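Local structure of 3-oxo-tetronate kinase (Salmonella typhimurium, 3DQQ) at residues A[14-19]-A[29-34]; A[23-28]-A[226-231]; A[49-54]-A[62-67]; A[206-211]-A[230-235]; A[381-386]-A[412-417]. The protein probably uses ATP to phosphorylate 3-oxo-tetronate to 3-oxo-tetronate 4-phosphate, as a member of the four-carbon acid sugar kinase family. One frame throughout, in Å; residues are numbered along the deposited sequence.

Contact 1: residues A[14-19]-A[29-34]; sequences GATDIA and TVQIND
Gln31 reaches from strand 29-33 to Ala15 and Thr16 on the facing helix. From CB the chain leaves with CG opposite the backbone N (chi1 174°) and continues straight, so these two methylenes serve as a spacer that carries the amide across to the helix. CD arrives 3.8 Å from Ala15 CB. Beyond it the amide divides its two ends. OE1 turns to Thr16, against the methyl CG2 and CB; it also lies 3.4 Å from Thr16 N, but at an angle too poor for a hydrogen bond. NE2 passes the methyl of Ala15, 3.6 Å from its CB, and donates to Asn33 OD1 over 2.9 Å at 157°. That bond meets a lone pair in the plane of the Asn33 carbonyl and lies slightly tilted from the Gln31 amide plane, which helps to set the rotation of the amide. Helix 12-24 here lies on the parallel-stranded part of the α/β sugar-binding N-terminal domain: the axes of helix 14-19 and strand 29-33 run almost antiparallel, 9.1 Å apart. Ala15 also touches Val48 and Ser50 of the next strand, whereas Gln31 packs on Phe12 and Phe377. Farther along the helix Ala19 CB meets Thr29 CG2 at 3.8 Å, methyl against methyl, while the hydroxyl of Thr29 bonds to Met27 O. The side chains of Thr16 and Gly362 are about 10 Å apart, and Gly362 is one of the residues thought, by similarity, to bind ATP.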
# COMPACT_ATOMS: atom_id res chain seq x y z
N GLY A 14 -19.96 4.43 -2.68
CA GLY A 14 -21.12 3.80 -3.23
C GLY A 14 -22.38 4.64 -3.17
O GLY A 14 -23.23 4.47 -4.03
N ALA A 15 -22.55 5.49 -2.16
CA ALA A 15 -23.68 6.42 -2.18
C ALA A 15 -23.56 7.21 -3.44
O ALA A 15 -24.51 7.32 -4.19
CB ALA A 15 -23.68 7.35 -1.00
N THR A 16 -22.38 7.76 -3.72
CA THR A 16 -22.32 8.62 -4.88
C THR A 16 -22.34 7.83 -6.21
O THR A 16 -22.83 8.33 -7.20
CB THR A 16 -21.25 9.80 -4.81
OG1 THR A 16 -20.35 9.71 -5.91
CG2 THR A 16 -20.53 9.92 -3.51
N ASP A 17 -21.90 6.59 -6.20
CA ASP A 17 -22.01 5.72 -7.38
C ASP A 17 -23.49 5.48 -7.74
O ASP A 17 -23.91 5.69 -8.88
CB ASP A 17 -21.30 4.40 -7.11
CG ASP A 17 -21.18 3.50 -8.37
OD1 ASP A 17 -20.74 4.02 -9.45
OD2 ASP A 17 -21.47 2.26 -8.28
N ILE A 18 -24.30 5.06 -6.78
CA ILE A 18 -25.69 4.85 -7.07
C ILE A 18 -26.36 6.16 -7.46
O ILE A 18 -27.14 6.19 -8.42
CB ILE A 18 -26.43 4.11 -5.93
CG1 ILE A 18 -27.84 3.71 -6.39
CG2 ILE A 18 -26.48 4.92 -4.65
CD1 ILE A 18 -28.59 2.76 -5.45
N ALA A 19 -26.05 7.26 -6.79
CA ALA A 19 -26.67 8.55 -7.15
C ALA A 19 -26.34 8.93 -8.57
O ALA A 19 -27.13 9.52 -9.28
CB ALA A 19 -26.25 9.66 -6.23
N THR A 29 -31.15 13.80 -8.35
CA THR A 29 -30.84 13.15 -7.10
C THR A 29 -29.94 14.02 -6.23
O THR A 29 -28.93 14.52 -6.70
CB THR A 29 -30.09 11.83 -7.37
OG1 THR A 29 -30.92 11.00 -8.19
CG2 THR A 29 -29.73 11.12 -6.08
N VAL A 30 -30.29 14.18 -4.97
CA VAL A 30 -29.43 14.79 -4.00
C VAL A 30 -28.82 13.68 -3.13
O VAL A 30 -29.52 12.75 -2.80
CB VAL A 30 -30.23 15.70 -3.09
CG1 VAL A 30 -29.42 15.97 -1.84
CG2 VAL A 30 -30.67 16.95 -3.84
N GLN A 31 -27.54 13.76 -2.80
CA GLN A 31 -26.96 12.90 -1.77
C GLN A 31 -26.83 13.70 -0.52
O GLN A 31 -26.35 14.81 -0.58
CB GLN A 31 -25.58 12.41 -2.18
CG GLN A 31 -24.80 11.59 -1.10
CD GLN A 31 -23.46 11.05 -1.67
OE1 GLN A 31 -23.32 10.89 -2.88
NE2 GLN A 31 -22.49 10.76 -0.79
N ILE A 32 -27.25 13.15 0.62
CA ILE A 32 -27.04 13.78 1.92
C ILE A 32 -26.15 12.88 2.74
O ILE A 32 -26.42 11.70 2.82
CB ILE A 32 -28.36 13.99 2.70
CG1 ILE A 32 -29.33 14.82 1.87
CG2 ILE A 32 -28.05 14.60 4.10
CD1 ILE A 32 -30.74 15.06 2.51
N ASN A 33 -25.12 13.41 3.38
CA ASN A 33 -24.22 12.57 4.21
C ASN A 33 -24.63 12.58 5.66
O ASN A 33 -24.90 13.61 6.21
CB ASN A 33 -22.79 12.98 3.99
CG ASN A 33 -22.43 12.91 2.51
OD1 ASN A 33 -22.74 11.88 1.83
ND2 ASN A 33 -21.86 14.01 1.96
N ASP A 34 -24.71 11.40 6.24
CA ASP A 34 -25.30 11.16 7.54
C ASP A 34 -26.81 11.35 7.52
O ASP A 34 -27.35 11.92 6.58
CB ASP A 34 -24.67 12.05 8.59
CG ASP A 34 -24.52 11.34 9.98
OD1 ASP A 34 -25.18 10.26 10.26
OD2 ASP A 34 -23.72 11.90 10.80

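Contact 2: residues A[23-28]-A[226-231]; sequences VENGMP and LAMGLA
Asn25 and Ala231 bring their CA atoms to 5.8 Å where the chain leaves helix 12-24 through a Schellman motif, with Gly26 at positive phi (101°) as the C′ residue, Met27 N bonded to Leu22 O and Gly26 N to Val23 O. The turn lays Asn25 and Met27, on either side of Gly26 in the sequence, against helix 226-231. Asn25 CB rests on Ala231 CB at 3.6 Å. The amide of Asn25 extends past it to Met228, whose CG approaches from above the amide plane, 3.6 Å from Asn25 ND2. Both polar ends of this amide are occupied: ND2 donates back to Phe21 O, and OD1 accepts from Arg232 NE, so the group is held on two sides while its face meets the methionine. Met27 comes to Ala231 from another direction. Its side chain is extended as far as SD and then bends (chi3 -57°), which swings the CE methyl to 3.8 Å from Ala231 CA and 4.2 Å from its CB. No hydrogen bond joins the two segments. Helix 224-235 thus lies alongside the C-terminal end of helix 12-24, Ala227 packing on Ile18 and Leu22 and Met228 on Phe21, with Leu226 and Leu230 on strand 79-83 and helix 204-214 contributing Glu204 beside Met228.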
# COMPACT_ATOMS: atom_id res chain seq x y z
N VAL A 23 -28.98 9.67 -11.77
CA VAL A 23 -28.94 10.88 -12.58
C VAL A 23 -28.66 10.57 -14.04
O VAL A 23 -29.31 11.10 -14.92
CB VAL A 23 -27.95 11.91 -12.03
CG1 VAL A 23 -27.76 13.04 -13.03
CG2 VAL A 23 -28.46 12.43 -10.66
N GLU A 24 -27.73 9.68 -14.30
CA GLU A 24 -27.43 9.28 -15.69
C GLU A 24 -28.60 8.60 -16.36
O GLU A 24 -28.62 8.51 -17.57
CB GLU A 24 -26.20 8.38 -15.76
CG GLU A 24 -24.93 9.10 -15.26
CD GLU A 24 -24.59 10.35 -16.09
OE1 GLU A 24 -24.49 10.19 -17.32
OE2 GLU A 24 -24.44 11.47 -15.52
N ASN A 25 -29.58 8.14 -15.60
CA ASN A 25 -30.72 7.51 -16.21
C ASN A 25 -31.98 8.27 -15.94
O ASN A 25 -33.06 7.70 -15.98
CB ASN A 25 -30.82 6.08 -15.72
CG ASN A 25 -29.72 5.22 -16.26
OD1 ASN A 25 -29.85 4.71 -17.34
ND2 ASN A 25 -28.62 5.07 -15.55
N GLY A 26 -31.85 9.57 -15.67
CA GLY A 26 -32.97 10.54 -15.72
C GLY A 26 -33.62 10.97 -14.42
O GLY A 26 -34.62 11.67 -14.43
N MET A 27 -33.10 10.54 -13.28
CA MET A 27 -33.74 10.86 -12.02
C MET A 27 -32.78 11.81 -11.25
O MET A 27 -31.70 11.40 -10.80
CB MET A 27 -34.05 9.57 -11.28
CG MET A 27 -35.01 9.69 -10.09
SD MET A 27 -35.44 8.04 -9.40
CE MET A 27 -36.07 7.33 -10.89
N PRO A 28 -33.15 13.10 -11.17
CA PRO A 28 -32.47 14.09 -10.36
C PRO A 28 -32.32 13.65 -8.94
O PRO A 28 -33.27 13.20 -8.36
CB PRO A 28 -33.42 15.28 -10.42
CG PRO A 28 -34.02 15.17 -11.67
CD PRO A 28 -34.27 13.70 -11.89
N LEU A 226 -29.49 -2.52 -10.02
CA LEU A 226 -30.95 -2.50 -9.97
C LEU A 226 -31.46 -1.07 -10.00
O LEU A 226 -32.49 -0.82 -10.60
CB LEU A 226 -31.46 -3.22 -8.73
CG LEU A 226 -32.96 -3.31 -8.55
CD1 LEU A 226 -33.71 -3.77 -9.83
CD2 LEU A 226 -33.27 -4.19 -7.29
N ALA A 227 -30.75 -0.14 -9.35
CA ALA A 227 -31.17 1.27 -9.36
C ALA A 227 -31.26 1.79 -10.78
O ALA A 227 -32.19 2.49 -11.18
CB ALA A 227 -30.22 2.14 -8.55
N MET A 228 -30.27 1.43 -11.57
CA MET A 228 -30.31 1.80 -12.98
C MET A 228 -31.59 1.29 -13.62
O MET A 228 -32.26 2.00 -14.35
CB MET A 228 -29.07 1.24 -13.70
CG MET A 228 -29.07 1.54 -15.18
SD MET A 228 -28.16 0.27 -16.11
CE MET A 228 -26.48 0.34 -15.38
N GLY A 229 -31.96 0.06 -13.32
CA GLY A 229 -33.15 -0.54 -13.89
C GLY A 229 -34.41 0.14 -13.42
O GLY A 229 -35.34 0.30 -14.20
N LEU A 230 -34.46 0.53 -12.15
CA LEU A 230 -35.60 1.24 -11.63
C LEU A 230 -35.66 2.61 -12.25
O LEU A 230 -36.74 3.05 -12.61
CB LEU A 230 -35.59 1.32 -10.12
CG LEU A 230 -35.78 -0.02 -9.42
CD1 LEU A 230 -35.25 0.08 -8.00
CD2 LEU A 230 -37.23 -0.52 -9.46
N ALA A 231 -34.53 3.26 -12.44
CA ALA A 231 -34.54 4.61 -13.03
C ALA A 231 -35.13 4.58 -14.41
O ALA A 231 -35.92 5.43 -14.75
CB ALA A 231 -33.17 5.20 -13.07

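Contact 3: residues A[49-54]-A[62-67]; sequences ISLKTR and IKQSLA
Leu51 and Thr53 both turn methyl groups to Gln64 by way of their first torsions. In Leu51, chi1 of -60° sets CG opposite the carbonyl carbon and sends both methyls outward to the helix. In Thr53, chi1 of 51° tucks OG1 between the backbone N and carbonyl carbon, and CG2 then projects across the gap. Gln64 bends at chi2 (-53°), which turns its amide to the side of Leu51 CD2. Its CB receives both partners: Thr53 CG2 at 3.7 Å and Leu51 CD1 at 3.9 Å. The Leu51 methyl CD1 also lies against the helix backbone, 3.8 Å from Gln64 O and 3.9 Å from Ser65 CA. Its other methyl, CD2, touches the amide more loosely, 4.2 Å from Gln64 NE2. Ser65 OG borders CD1 too, but its polar partner is Ala61 O, one turn back in the same helix, so the hydroxyl is satisfied and can lie beside a hydrocarbon. The whole meeting is van der Waals packing without a cross-segment hydrogen bond, and the backbones stay apart, 7.3 Å between Leu51 CA and Gln64 CA. It closes the short connection from strand 46-50 to helix 58-74 in the sugar-binding domain. Thr53 O bonds to Asn95 and Arg54 forms a salt bridge with Asp10, while Ile49 packs on Ala68, Trp71 and Leu72. Ile62, Ser65 and Leu66 touch helix 96-106, so helix 58-74 packs on that helix as well as on strand 46-50, which has 5-9 and 29-33 as its neighbours.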
# COMPACT_ATOMS: atom_id res chain seq x y z
N ILE A 49 -29.10 8.71 1.03
CA ILE A 49 -28.48 8.98 2.32
C ILE A 49 -27.26 8.09 2.50
O ILE A 49 -27.35 6.86 2.44
CB ILE A 49 -29.45 8.69 3.47
CG1 ILE A 49 -30.67 9.61 3.38
CG2 ILE A 49 -28.75 8.83 4.83
CD1 ILE A 49 -31.88 9.04 4.07
N SER A 50 -26.11 8.71 2.73
CA SER A 50 -24.83 8.01 2.94
C SER A 50 -24.46 7.81 4.41
O SER A 50 -24.33 8.76 5.11
CB SER A 50 -23.72 8.82 2.30
OG SER A 50 -22.61 7.98 2.12
N LEU A 51 -24.28 6.58 4.84
CA LEU A 51 -23.94 6.23 6.20
C LEU A 51 -22.58 5.53 6.24
O LEU A 51 -22.10 5.08 5.21
CB LEU A 51 -24.98 5.27 6.74
CG LEU A 51 -26.43 5.79 6.78
CD1 LEU A 51 -27.43 4.71 7.31
CD2 LEU A 51 -26.51 7.08 7.59
N LYS A 52 -21.97 5.44 7.41
CA LYS A 52 -20.74 4.63 7.59
C LYS A 52 -21.08 3.34 8.32
O LYS A 52 -20.67 3.11 9.44
CB LYS A 52 -19.65 5.41 8.31
CG LYS A 52 -19.31 6.73 7.53
CD LYS A 52 -18.17 7.57 8.20
CE LYS A 52 -18.14 9.02 7.68
NZ LYS A 52 -18.33 10.00 8.83
N THR A 53 -21.83 2.49 7.65
CA THR A 53 -22.41 1.36 8.28
C THR A 53 -21.97 0.04 7.64
O THR A 53 -22.42 -1.00 8.03
CB THR A 53 -23.94 1.54 8.27
OG1 THR A 53 -24.35 1.84 6.94
CG2 THR A 53 -24.38 2.70 9.23
N ARG A 54 -21.06 0.05 6.69
CA ARG A 54 -20.60 -1.21 6.13
C ARG A 54 -19.90 -2.13 7.13
O ARG A 54 -20.19 -3.32 7.13
CB ARG A 54 -19.70 -0.97 4.96
CG ARG A 54 -19.20 -2.25 4.37
CD ARG A 54 -18.52 -2.00 3.05
NE ARG A 54 -19.41 -1.35 2.12
CZ ARG A 54 -19.08 -1.01 0.89
NH1 ARG A 54 -19.96 -0.46 0.10
NH2 ARG A 54 -17.88 -1.27 0.44
N ILE A 62 -27.95 -0.86 12.31
CA ILE A 62 -29.40 -0.87 12.42
C ILE A 62 -29.90 0.51 12.87
O ILE A 62 -30.79 1.06 12.23
CB ILE A 62 -29.92 -1.95 13.39
CG1 ILE A 62 -29.64 -3.36 12.78
CG2 ILE A 62 -31.39 -1.72 13.65
CD1 ILE A 62 -29.39 -4.49 13.75
N LYS A 63 -29.31 1.08 13.91
CA LYS A 63 -29.84 2.35 14.42
C LYS A 63 -29.74 3.49 13.42
O LYS A 63 -30.71 4.19 13.18
CB LYS A 63 -29.16 2.73 15.73
CG LYS A 63 -29.51 1.78 16.88
CD LYS A 63 -30.52 2.39 17.88
CE LYS A 63 -31.27 1.31 18.72
NZ LYS A 63 -32.63 0.90 18.12
N GLN A 64 -28.56 3.65 12.82
CA GLN A 64 -28.37 4.64 11.76
C GLN A 64 -29.34 4.40 10.61
O GLN A 64 -29.95 5.35 10.12
CB GLN A 64 -26.95 4.58 11.19
CG GLN A 64 -25.82 5.15 12.06
CD GLN A 64 -26.16 6.51 12.47
OE1 GLN A 64 -26.90 6.68 13.47
NE2 GLN A 64 -25.73 7.54 11.68
N SER A 65 -29.50 3.14 10.20
CA SER A 65 -30.37 2.88 9.05
C SER A 65 -31.85 3.18 9.32
O SER A 65 -32.54 3.78 8.49
CB SER A 65 -30.21 1.44 8.59
OG SER A 65 -28.86 1.18 8.25
N LEU A 66 -32.33 2.78 10.49
CA LEU A 66 -33.69 3.12 10.93
C LEU A 66 -33.89 4.63 11.07
O LEU A 66 -34.94 5.13 10.68
CB LEU A 66 -34.08 2.39 12.22
CG LEU A 66 -34.18 0.87 12.07
CD1 LEU A 66 -34.55 0.20 13.37
CD2 LEU A 66 -35.13 0.39 10.91
N ALA A 67 -32.90 5.36 11.58
CA ALA A 67 -33.00 6.82 11.66
C ALA A 67 -33.18 7.37 10.23
O ALA A 67 -34.06 8.22 9.98
CB ALA A 67 -31.80 7.39 12.32

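Contact 4: residues A[206-211]-A[230-235]; sequences HLEIQG and LARQWA
Gly211 and Leu230 make the tight end of this helix crossing, their CA atoms only 4.2 Å apart. With no side chain on Gly211 the two backbones come together directly, and the segment axes pass 8.2 Å from each other at -67°. The carbonyl of Gly211 is lined by hydrocarbon: Leu230 CD2 and Gln233 CG each lie 3.6 Å from Gly211 O. On the looser, partly exposed side the helices have moved apart, with Glu208 CA and Arg232 CA 7.2 Å from each other, and long side chains bridge the gap. Arg232 NH1 donates to Glu208 OE1 over 2.9 Å at 153°, forming a salt bridge. The oxygen lies at the edge of the guanidinium, near its plane, but the donor comes from above the carboxylate plane, the two groups being turned 77° apart. Glu208 is held by one N-H and one oxygen, not by a bidentate pair. The same NH1 has a second salt bridge to Glu204, and NE bonds to Asn25, so the arginine is gripped from several directions. The two carboxylates of helix 204-214 probably offset the charge of Arg232, which links that helix to helix 224-235 and to Asn25.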
# COMPACT_ATOMS: atom_id res chain seq x y z
N HIS A 206 -31.13 -7.69 -18.03
CA HIS A 206 -31.66 -8.37 -16.88
C HIS A 206 -32.03 -7.39 -15.79
O HIS A 206 -33.08 -7.53 -15.14
CB HIS A 206 -30.60 -9.30 -16.34
CG HIS A 206 -30.44 -10.55 -17.14
ND1 HIS A 206 -29.26 -11.27 -17.16
CD2 HIS A 206 -31.31 -11.23 -17.92
CE1 HIS A 206 -29.43 -12.34 -17.91
NE2 HIS A 206 -30.66 -12.34 -18.39
N LEU A 207 -31.17 -6.39 -15.59
CA LEU A 207 -31.46 -5.34 -14.65
C LEU A 207 -32.67 -4.51 -15.04
O LEU A 207 -33.46 -4.13 -14.17
CB LEU A 207 -30.26 -4.45 -14.46
CG LEU A 207 -29.10 -5.19 -13.76
CD1 LEU A 207 -27.86 -4.32 -13.73
CD2 LEU A 207 -29.52 -5.63 -12.37
N GLU A 208 -32.85 -4.27 -16.33
CA GLU A 208 -34.01 -3.54 -16.79
C GLU A 208 -35.27 -4.33 -16.50
O GLU A 208 -36.28 -3.76 -16.10
CB GLU A 208 -33.93 -3.24 -18.26
CG GLU A 208 -32.83 -2.24 -18.66
CD GLU A 208 -32.77 -1.96 -20.19
OE1 GLU A 208 -32.47 -0.82 -20.59
OE2 GLU A 208 -33.05 -2.90 -21.00
N ILE A 209 -35.22 -5.64 -16.68
CA ILE A 209 -36.38 -6.48 -16.38
C ILE A 209 -36.69 -6.45 -14.88
O ILE A 209 -37.84 -6.40 -14.46
CB ILE A 209 -36.14 -7.93 -16.86
CG1 ILE A 209 -36.05 -7.94 -18.39
CG2 ILE A 209 -37.25 -8.86 -16.39
CD1 ILE A 209 -35.30 -9.15 -18.99
N GLN A 210 -35.65 -6.46 -14.05
CA GLN A 210 -35.87 -6.47 -12.61
C GLN A 210 -36.55 -5.16 -12.23
O GLN A 210 -37.53 -5.17 -11.49
CB GLN A 210 -34.57 -6.61 -11.84
CG GLN A 210 -33.85 -7.94 -11.90
CD GLN A 210 -32.47 -7.84 -11.21
OE1 GLN A 210 -32.29 -6.97 -10.36
NE2 GLN A 210 -31.52 -8.72 -11.55
N GLY A 211 -36.01 -4.06 -12.77
CA GLY A 211 -36.55 -2.73 -12.57
C GLY A 211 -38.00 -2.71 -12.92
O GLY A 211 -38.81 -2.15 -12.20
N LEU A 230 -34.46 0.53 -12.15
CA LEU A 230 -35.60 1.24 -11.63
C LEU A 230 -35.66 2.61 -12.25
O LEU A 230 -36.74 3.05 -12.61
CB LEU A 230 -35.59 1.32 -10.12
CG LEU A 230 -35.78 -0.02 -9.42
CD1 LEU A 230 -35.25 0.08 -8.00
CD2 LEU A 230 -37.23 -0.52 -9.46
N ALA A 231 -34.53 3.26 -12.44
CA ALA A 231 -34.54 4.61 -13.03
C ALA A 231 -35.13 4.58 -14.41
O ALA A 231 -35.92 5.43 -14.75
CB ALA A 231 -33.17 5.20 -13.07
N ARG A 232 -34.79 3.58 -15.21
CA ARG A 232 -35.29 3.52 -16.57
C ARG A 232 -36.76 3.23 -16.67
O ARG A 232 -37.36 3.51 -17.71
CB ARG A 232 -34.55 2.48 -17.36
CG ARG A 232 -33.07 2.78 -17.46
CD ARG A 232 -32.37 1.96 -18.46
NE ARG A 232 -30.99 2.40 -18.46
CZ ARG A 232 -29.97 1.72 -18.96
NH1 ARG A 232 -30.16 0.56 -19.57
NH2 ARG A 232 -28.76 2.23 -18.86
N GLN A 233 -37.37 2.68 -15.62
CA GLN A 233 -38.81 2.62 -15.59
C GLN A 233 -39.40 4.00 -15.51
O GLN A 233 -40.44 4.23 -16.09
CB GLN A 233 -39.33 1.84 -14.41
CG GLN A 233 -39.42 0.40 -14.70
CD GLN A 233 -40.32 0.11 -15.85
OE1 GLN A 233 -41.50 0.48 -15.85
NE2 GLN A 233 -39.78 -0.58 -16.86
N TRP A 234 -38.76 4.91 -14.79
CA TRP A 234 -39.33 6.24 -14.63
C TRP A 234 -38.89 7.11 -15.77
O TRP A 234 -39.49 8.11 -16.06
CB TRP A 234 -38.96 6.84 -13.29
CG TRP A 234 -39.42 6.00 -12.17
CD1 TRP A 234 -38.66 5.23 -11.36
CD2 TRP A 234 -40.76 5.79 -11.78
NE1 TRP A 234 -39.43 4.57 -10.47
CE2 TRP A 234 -40.74 4.88 -10.70
CE3 TRP A 234 -41.99 6.30 -12.21
CZ2 TRP A 234 -41.90 4.47 -10.05
CZ3 TRP A 234 -43.15 5.88 -11.57
CH2 TRP A 234 -43.09 4.98 -10.49
N ALA A 235 -37.84 6.70 -16.46
CA ALA A 235 -37.39 7.45 -17.62
C ALA A 235 -38.41 7.25 -18.73
O ALA A 235 -38.61 8.17 -19.52
CB ALA A 235 -35.96 6.99 -18.08

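Contact 5: residues A[381-386]-A[412-417]; sequences PCISPG and FIRAQR
Arg414 bonds to the carbonyl of Ile383, and this is the polar half of the contact. NH2 donates to Ile383 O at a modelled 2.5 Å and 151°; so short a length is doubtful at this resolution. The donor stands above the carbonyl plane, away from its lone pairs. A second, weak bond runs from Arg414 NH1 to Ile383 O at 3.2 Å. Ser384 OG lies at the guanidinium edge, 2.8 Å from Arg414 NH2. The bend at chi3 (-45°) turns the guanidinium back to this carbonyl. Two salt bridges hold it from other directions, NE to Asp408 and NH1 to Glu418.

The apolar half belongs to Ile383. Its CG2 methyl lies over one guanidinium face, 4.2 Å from Arg414 NH2, and also touches the helix backbone, 3.7 Å from Ala415 N. Ala415 CB is met by both CG2 and CD1 of Ile383, each at 4.2 Å.

Ile383 and Ser384 together face Val387, a classic β bulge, at a corner of the chain in the nucleotide-binding domain. Ser384 is about 12 Å, side chain to side chain, from Gly404, which is assigned to ATP by similarity. Helix 411-417 packs Phe412 and Ala415 on strand 356-360 and Ile413 on helix 262-271, while Ala415 O bonds to Trp389 of strand 387-392; Cys382 of strand 376-382 touches Ser20 and Glu24 of helix 12-24.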
# COMPACT_ATOMS: atom_id res chain seq x y z
N PRO A 381 -23.25 15.68 -13.68
CA PRO A 381 -22.72 14.79 -14.69
C PRO A 381 -21.42 14.14 -14.29
O PRO A 381 -20.70 14.66 -13.44
CB PRO A 381 -22.48 15.71 -15.87
CG PRO A 381 -22.37 17.06 -15.29
CD PRO A 381 -23.10 17.09 -14.04
N CYS A 382 -21.13 13.00 -14.93
CA CYS A 382 -19.88 12.29 -14.75
C CYS A 382 -18.71 12.88 -15.41
O CYS A 382 -18.80 13.30 -16.55
CB CYS A 382 -19.97 10.96 -15.41
SG CYS A 382 -20.81 9.96 -14.39
N ILE A 383 -17.58 12.81 -14.73
CA ILE A 383 -16.33 13.15 -15.33
C ILE A 383 -15.75 11.81 -15.73
O ILE A 383 -15.21 11.66 -16.79
CB ILE A 383 -15.44 13.94 -14.34
CG1 ILE A 383 -16.19 15.20 -13.86
CG2 ILE A 383 -14.14 14.30 -15.00
CD1 ILE A 383 -15.76 15.72 -12.52
N SER A 384 -15.87 10.82 -14.86
CA SER A 384 -15.41 9.47 -15.12
C SER A 384 -16.38 8.63 -14.36
O SER A 384 -17.11 9.14 -13.54
CB SER A 384 -14.01 9.24 -14.54
OG SER A 384 -12.97 9.82 -15.33
N PRO A 385 -16.39 7.34 -14.61
CA PRO A 385 -17.34 6.53 -13.86
C PRO A 385 -17.11 6.64 -12.38
O PRO A 385 -15.98 6.53 -11.93
CB PRO A 385 -17.04 5.11 -14.34
CG PRO A 385 -16.48 5.32 -15.73
CD PRO A 385 -15.63 6.54 -15.58
N GLY A 386 -18.19 6.89 -11.64
CA GLY A 386 -18.18 6.94 -10.18
C GLY A 386 -17.87 8.33 -9.66
O GLY A 386 -17.97 8.57 -8.45
N PHE A 412 -7.91 15.52 -14.07
CA PHE A 412 -7.92 16.88 -13.57
C PHE A 412 -8.09 17.90 -14.68
O PHE A 412 -8.59 19.03 -14.43
CB PHE A 412 -6.62 17.22 -12.83
CG PHE A 412 -6.36 16.41 -11.60
CD1 PHE A 412 -7.36 16.10 -10.72
CD2 PHE A 412 -5.09 16.02 -11.29
CE1 PHE A 412 -7.11 15.37 -9.58
CE2 PHE A 412 -4.84 15.27 -10.12
CZ PHE A 412 -5.85 14.96 -9.28
N ILE A 413 -7.66 17.56 -15.90
CA ILE A 413 -7.96 18.41 -17.05
C ILE A 413 -9.42 18.23 -17.47
O ILE A 413 -10.14 19.21 -17.64
CB ILE A 413 -7.05 18.17 -18.26
CG1 ILE A 413 -5.64 18.61 -17.95
CG2 ILE A 413 -7.49 19.00 -19.41
CD1 ILE A 413 -4.78 18.70 -19.16
N ARG A 414 -9.87 16.99 -17.63
CA ARG A 414 -11.20 16.76 -18.18
C ARG A 414 -12.24 17.40 -17.30
O ARG A 414 -13.13 18.06 -17.81
CB ARG A 414 -11.49 15.28 -18.41
CG ARG A 414 -10.48 14.69 -19.44
CD ARG A 414 -10.87 13.33 -20.06
NE ARG A 414 -11.34 12.41 -19.02
CZ ARG A 414 -12.62 12.21 -18.70
NH1 ARG A 414 -13.61 12.86 -19.31
NH2 ARG A 414 -12.90 11.35 -17.73
N ALA A 415 -12.07 17.24 -15.99
CA ALA A 415 -12.94 17.86 -15.00
C ALA A 415 -13.25 19.32 -15.32
O ALA A 415 -14.31 19.82 -15.01
CB ALA A 415 -12.29 17.77 -13.64
N GLN A 416 -12.29 19.99 -15.95
CA GLN A 416 -12.41 21.40 -16.23
C GLN A 416 -12.81 21.67 -17.67
O GLN A 416 -13.67 22.48 -17.93
CB GLN A 416 -11.06 22.07 -15.97
CG GLN A 416 -10.76 22.34 -14.51
CD GLN A 416 -9.34 22.84 -14.28
OE1 GLN A 416 -8.39 22.06 -14.21
NE2 GLN A 416 -9.20 24.13 -14.12
N ARG A 417 -12.16 20.98 -18.59
CA ARG A 417 -12.26 21.28 -20.02
C ARG A 417 -13.55 20.80 -20.64
O ARG A 417 -14.09 21.42 -21.55
CB ARG A 417 -11.11 20.63 -20.78
CG ARG A 417 -9.77 21.29 -20.58
CD ARG A 417 -9.49 22.37 -21.60
NE ARG A 417 -8.15 22.93 -21.42
CZ ARG A 417 -7.01 22.29 -21.73
NH1 ARG A 417 -7.00 21.04 -22.22
NH2 ARG A 417 -5.86 22.91 -21.53

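Overall arrangement
From the N terminus, contact 1 closes the short loop between helix 12-24 and strand 29-33. Contact 2 starts at the end of that helix and closes a loop of nearly 200 residues onto helix 224-235, its segments alternating with those of contact 1. Contact 3 is nested inside this loop, tying strand 46-50, next to strand 29-33, to helix 58-74. Contact 4 ends on the same helix as contact 2, sharing Leu230 and Ala231, and adds helix 204-214. Contact 5 follows in series in the nucleotide-binding domain. Strand 376-382 pairs with strand 29-33, so contacts 1 and 5 meet where the two domains join.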